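Local coordinates for Ets DNA-binding protein pokkuri (PDB 1SV0) that acts as an Ets-family transcriptional repressor that holds back photoreceptor development in the fly eye, opposing Ras signalling, and is represented here by its SAM (Pointed) domain, at residues W13-R23 / F36-L46. The protein carries 1 engineered substitution. Residues are numbered along the deposited sequence; the frame is centred on the assembly and turned at random.
Sequences WSREDVLVFLR and FDLFQMNGKRL. Engineered in segment 36-46: Arg45 (natural residue Ala).
Phe36 turns one ring face to Arg23 and its edge to Leu22 CB where the first long helix of the SAM (Pointed) domain meets the chain leading into helix 43-46. A cation-pi interaction is indicated by Arg23 CZ standing 4.8 Å from the Phe36 ring centroid, 10° off the normal, while Leu19 CD2 touches the ring at CD2. With an alanine here, the Arg23 guanidinium would probably lose its aromatic partner and a gap would open beside Leu19 and Leu22. Phe39 crosses Leu22 at about a right angle, its CB 3.4 Å from Leu22 CD1. Gln40, bent at chi2 (-57°), turns back so that its NE2 donates to Phe36 O (2.8 Å), on the opposite face of that carbonyl from Phe39 N; the same amide nitrogen lies against Leu19 CD2. Gln40 O sits over one face of the Arg15 guanidinium. The Met41 carbonyl receives a CA-H...O contact from Arg15 CA, with Val18 CG2 3.3 Å from Met41 O. Asn42 N-caps helix 43-46, its OD1 accepting from the backbone N of Arg45, an engineered residue. Gly43 CA lies 4.2 Å from Trp13 CA, and Gly43 N gives Trp13 O the one direct hydrogen bond between the segments, 2.7 Å and 164° at the hydrogen, from above the carbonyl plane. Leu46 carries the contact into the helical core, touching Phe54 and Leu69; its CD2 lies 4.0 Å from Val18 CG1 and at the Trp13 ring edge.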
loop_
_atom_site.group_PDB
_atom_site.type_symbol
_atom_site.label_atom_id
_atom_site.label_comp_id
_atom_site.label_asym_id
_atom_site.label_seq_id
_atom_site.Cartn_x
_atom_site.Cartn_y
_atom_site.Cartn_z
ATOM N N TRP A 13 -4.403 -16.189 14.242
ATOM C CA TRP A 13 -5.177 -16.509 13.046
ATOM C C TRP A 13 -4.975 -17.915 12.518
ATOM O O TRP A 13 -3.871 -18.454 12.549
ATOM C CB TRP A 13 -4.864 -15.523 11.911
ATOM C CG TRP A 13 -5.373 -14.143 12.146
ATOM C CD1 TRP A 13 -6.269 -13.750 13.100
ATOM C CD2 TRP A 13 -5.055 -12.970 11.387
ATOM N NE1 TRP A 13 -6.529 -12.405 12.983
ATOM C CE2 TRP A 13 -5.798 -11.903 11.936
ATOM C CE3 TRP A 13 -4.214 -12.718 10.293
ATOM C CZ2 TRP A 13 -5.730 -10.602 11.428
ATOM C CZ3 TRP A 13 -4.144 -11.416 9.787
ATOM C CH2 TRP A 13 -4.900 -10.380 10.356
ATOM N N SER A 14 -6.059 -18.503 12.024
ATOM C CA SER A 14 -6.012 -19.832 11.426
ATOM C C SER A 14 -5.527 -19.592 9.994
ATOM O O SER A 14 -5.331 -18.441 9.598
ATOM C CB SER A 14 -7.418 -20.437 11.389
ATOM O OG SER A 14 -8.270 -19.664 10.551
ATOM N N ARG A 15 -5.333 -20.657 9.219
ATOM C CA ARG A 15 -4.899 -20.485 7.834
ATOM C C ARG A 15 -5.973 -19.737 7.044
ATOM O O ARG A 15 -5.662 -18.854 6.238
ATOM C CB ARG A 15 -4.637 -21.835 7.157
ATOM C CG ARG A 15 -3.298 -22.466 7.505
ATOM C CD ARG A 15 -3.015 -23.671 6.615
ATOM N NE ARG A 15 -1.638 -24.147 6.750
ATOM C CZ ARG A 15 -1.093 -25.090 5.984
ATOM N NH1 ARG A 15 -1.808 -25.667 5.025
ATOM N NH2 ARG A 15 0.172 -25.449 6.170
ATOM N N GLU A 16 -7.236 -20.093 7.270
ATOM C CA GLU A 16 -8.308 -19.432 6.548
ATOM C C GLU A 16 -8.456 -17.976 6.977
ATOM O O GLU A 16 -8.858 -17.140 6.171
ATOM C CB GLU A 16 -9.635 -20.176 6.717
ATOM C CG GLU A 16 -10.774 -19.566 5.879
ATOM C CD GLU A 16 -10.362 -19.249 4.431
ATOM O OE1 GLU A 16 -9.933 -20.182 3.708
ATOM O OE2 GLU A 16 -10.472 -18.067 4.015
ATOM N N ASP A 17 -8.132 -17.667 8.232
ATOM C CA ASP A 17 -8.207 -16.281 8.709
ATOM C C ASP A 17 -7.164 -15.493 7.922
ATOM O O ASP A 17 -7.414 -14.369 7.489
ATOM C CB ASP A 17 -7.861 -16.156 10.201
ATOM C CG ASP A 17 -8.921 -16.755 11.117
ATOM O OD1 ASP A 17 -10.124 -16.654 10.793
ATOM O OD2 ASP A 17 -8.543 -17.307 12.178
ATOM N N VAL A 18 -5.991 -16.100 7.751
ATOM C CA VAL A 18 -4.898 -15.474 7.021
ATOM C C VAL A 18 -5.314 -15.161 5.584
ATOM O O VAL A 18 -4.993 -14.094 5.060
ATOM C CB VAL A 18 -3.632 -16.385 7.019
ATOM C CG1 VAL A 18 -2.636 -15.923 5.964
ATOM C CG2 VAL A 18 -2.969 -16.343 8.393
ATOM N N LEU A 19 -6.042 -16.071 4.949
ATOM C CA LEU A 19 -6.461 -15.834 3.572
ATOM C C LEU A 19 -7.486 -14.707 3.484
ATOM O O LEU A 19 -7.452 -13.912 2.549
ATOM C CB LEU A 19 -7.030 -17.110 2.949
ATOM C CG LEU A 19 -6.053 -18.293 2.849
ATOM C CD1 LEU A 19 -6.751 -19.465 2.167
ATOM C CD2 LEU A 19 -4.814 -17.894 2.067
ATOM N N VAL A 20 -8.405 -14.659 4.445
ATOM C CA VAL A 20 -9.433 -13.618 4.479
ATOM C C VAL A 20 -8.744 -12.262 4.563
ATOM O O VAL A 20 -9.069 -11.341 3.815
ATOM C CB VAL A 20 -10.369 -13.796 5.696
ATOM C CG1 VAL A 20 -11.149 -12.512 5.964
ATOM C CG2 VAL A 20 -11.329 -14.952 5.435
ATOM N N PHE A 21 -7.779 -12.161 5.470
ATOM C CA PHE A 21 -7.013 -10.935 5.654
ATOM C C PHE A 21 -6.356 -10.498 4.349
ATOM O O PHE A 21 -6.458 -9.338 3.952
ATOM C CB PHE A 21 -5.921 -11.135 6.700
ATOM C CG PHE A 21 -4.934 -10.014 6.750
ATOM C CD1 PHE A 21 -5.312 -8.766 7.229
ATOM C CD2 PHE A 21 -3.625 -10.198 6.305
ATOM C CE1 PHE A 21 -4.400 -7.709 7.261
ATOM C CE2 PHE A 21 -2.708 -9.146 6.333
ATOM C CZ PHE A 21 -3.095 -7.902 6.817
ATOM N N LEU A 22 -5.678 -11.426 3.680
ATOM C CA LEU A 22 -5.015 -11.085 2.427
ATOM C C LEU A 22 -6.004 -10.662 1.335
ATOM O O LEU A 22 -5.768 -9.672 0.647
ATOM C CB LEU A 22 -4.152 -12.255 1.963
ATOM C CG LEU A 22 -3.008 -12.515 2.950
ATOM C CD1 LEU A 22 -2.358 -13.876 2.650
ATOM C CD2 LEU A 22 -1.990 -11.381 2.863
ATOM N N ARG A 23 -7.115 -11.390 1.191
ATOM C CA ARG A 23 -8.115 -11.043 0.175
ATOM C C ARG A 23 -8.690 -9.660 0.451
ATOM O O ARG A 23 -8.900 -8.861 -0.465
ATOM C CB ARG A 23 -9.236 -12.081 0.143
ATOM C CG ARG A 23 -8.756 -13.474 -0.243
ATOM C CD ARG A 23 -9.907 -14.305 -0.767
ATOM N NE ARG A 23 -9.429 -15.361 -1.648
ATOM C CZ ARG A 23 -9.533 -16.657 -1.390
ATOM N NH1 ARG A 23 -10.108 -17.069 -0.268
ATOM N NH2 ARG A 23 -9.044 -17.539 -2.253
ATOM N N PHE A 36 -1.942 -16.806 -3.752
ATOM C CA PHE A 36 -2.244 -17.385 -2.450
ATOM C C PHE A 36 -1.514 -18.679 -2.101
ATOM O O PHE A 36 -1.471 -19.068 -0.932
ATOM C CB PHE A 36 -3.761 -17.554 -2.301
ATOM C CG PHE A 36 -4.517 -16.252 -2.400
ATOM C CD1 PHE A 36 -5.201 -15.912 -3.566
ATOM C CD2 PHE A 36 -4.505 -15.347 -1.343
ATOM C CE1 PHE A 36 -5.860 -14.678 -3.683
ATOM C CE2 PHE A 36 -5.161 -14.112 -1.448
ATOM C CZ PHE A 36 -5.839 -13.780 -2.621
ATOM N N ASP A 37 -0.936 -19.344 -3.098
ATOM C CA ASP A 37 -0.183 -20.568 -2.832
ATOM C C ASP A 37 1.007 -20.221 -1.941
ATOM O O ASP A 37 1.496 -21.062 -1.189
ATOM C CB ASP A 37 0.335 -21.202 -4.129
ATOM C CG ASP A 37 -0.764 -21.849 -4.944
ATOM O OD1 ASP A 37 -1.556 -22.608 -4.356
ATOM O OD2 ASP A 37 -0.830 -21.611 -6.171
ATOM N N LEU A 38 1.464 -18.973 -2.030
ATOM C CA LEU A 38 2.605 -18.508 -1.244
ATOM C C LEU A 38 2.230 -18.131 0.192
ATOM O O LEU A 38 3.107 -17.865 1.017
ATOM C CB LEU A 38 3.253 -17.297 -1.926
ATOM C CG LEU A 38 3.620 -17.443 -3.406
ATOM C CD1 LEU A 38 4.166 -16.126 -3.947
ATOM C CD2 LEU A 38 4.647 -18.556 -3.566
ATOM N N PHE A 39 0.933 -18.113 0.495
ATOM C CA PHE A 39 0.484 -17.748 1.833
ATOM C C PHE A 39 -0.351 -18.803 2.558
ATOM O O PHE A 39 -1.246 -18.464 3.340
ATOM C CB PHE A 39 -0.307 -16.432 1.787
ATOM C CG PHE A 39 0.519 -15.236 1.385
ATOM C CD1 PHE A 39 0.615 -14.856 0.050
ATOM C CD2 PHE A 39 1.215 -14.504 2.344
ATOM C CE1 PHE A 39 1.397 -13.754 -0.331
ATOM C CE2 PHE A 39 1.998 -13.406 1.978
ATOM C CZ PHE A 39 2.088 -13.030 0.631
ATOM N N GLN A 40 -0.074 -20.079 2.308
ATOM C CA GLN A 40 -0.814 -21.139 2.979
ATOM C C GLN A 40 -0.146 -21.387 4.322
ATOM O O GLN A 40 0.655 -22.310 4.465
ATOM C CB GLN A 40 -0.803 -22.417 2.138
ATOM C CG GLN A 40 -1.499 -22.272 0.795
ATOM C CD GLN A 40 -2.941 -21.827 0.933
ATOM O OE1 GLN A 40 -3.717 -22.415 1.691
ATOM N NE2 GLN A 40 -3.314 -20.791 0.191
ATOM N N MET A 41 -0.483 -20.558 5.304
ATOM C CA MET A 41 0.102 -20.664 6.633
ATOM C C MET A 41 -0.809 -20.009 7.668
ATOM O O MET A 41 -1.661 -19.190 7.324
ATOM C CB MET A 41 1.463 -19.965 6.646
ATOM C CG MET A 41 1.369 -18.474 6.333
ATOM S SD MET A 41 2.949 -17.633 6.207
ATOM C CE MET A 41 3.518 -18.248 4.649
ATOM N N ASN A 42 -0.625 -20.360 8.939
ATOM C CA ASN A 42 -1.437 -19.777 9.993
ATOM C C ASN A 42 -0.913 -18.395 10.394
ATOM O O ASN A 42 0.127 -17.945 9.910
ATOM C CB ASN A 42 -1.468 -20.698 11.215
ATOM C CG ASN A 42 -0.082 -21.002 11.754
ATOM O OD1 ASN A 42 0.830 -20.182 11.652
ATOM N ND2 ASN A 42 0.078 -22.185 12.345
ATOM N N GLY A 43 -1.641 -17.730 11.281
ATOM C CA GLY A 43 -1.241 -16.404 11.721
ATOM C C GLY A 43 0.134 -16.346 12.370
ATOM O O GLY A 43 0.895 -15.396 12.164
ATOM N N LYS A 44 0.459 -17.367 13.155
ATOM C CA LYS A 44 1.747 -17.419 13.835
ATOM C C LYS A 44 2.901 -17.238 12.860
ATOM O O LYS A 44 3.796 -16.428 13.090
ATOM C CB LYS A 44 1.898 -18.756 14.566
ATOM C CG LYS A 44 3.116 -18.853 15.479
ATOM C CD LYS A 44 3.062 -20.145 16.298
ATOM C CE LYS A 44 4.156 -20.198 17.355
ATOM N NZ LYS A 44 3.974 -21.361 18.287
ATOM N N ARG A 45 2.876 -17.988 11.763
ATOM C CA ARG A 45 3.948 -17.903 10.782
ATOM C C ARG A 45 3.850 -16.646 9.919
ATOM O O ARG A 45 4.871 -16.046 9.574
ATOM C CB ARG A 45 3.956 -19.149 9.890
ATOM C CG ARG A 45 5.189 -19.262 9.022
ATOM C CD ARG A 45 5.020 -20.324 7.943
ATOM N NE ARG A 45 6.037 -20.187 6.904
ATOM C CZ ARG A 45 5.953 -20.732 5.696
ATOM N NH1 ARG A 45 4.893 -21.461 5.364
ATOM N NH2 ARG A 45 6.926 -20.543 4.814
ATOM N N LEU A 46 2.631 -16.242 9.563
ATOM C CA LEU A 46 2.471 -15.038 8.750
ATOM C C LEU A 46 3.167 -13.891 9.468
ATOM O O LEU A 46 3.906 -13.116 8.861
ATOM C CB LEU A 46 0.989 -14.672 8.566
ATOM C CG LEU A 46 0.729 -13.431 7.687
ATOM C CD1 LEU A 46 1.044 -13.769 6.237
ATOM C CD2 LEU A 46 -0.717 -12.974 7.813
HETATM O O HOH W 1 -1.839 -18.803 14.373
HETATM O O HOH W 2 -3.297 -19.793 4.753
HETATM O O HOH W 3 0.292 -23.412 9.026
#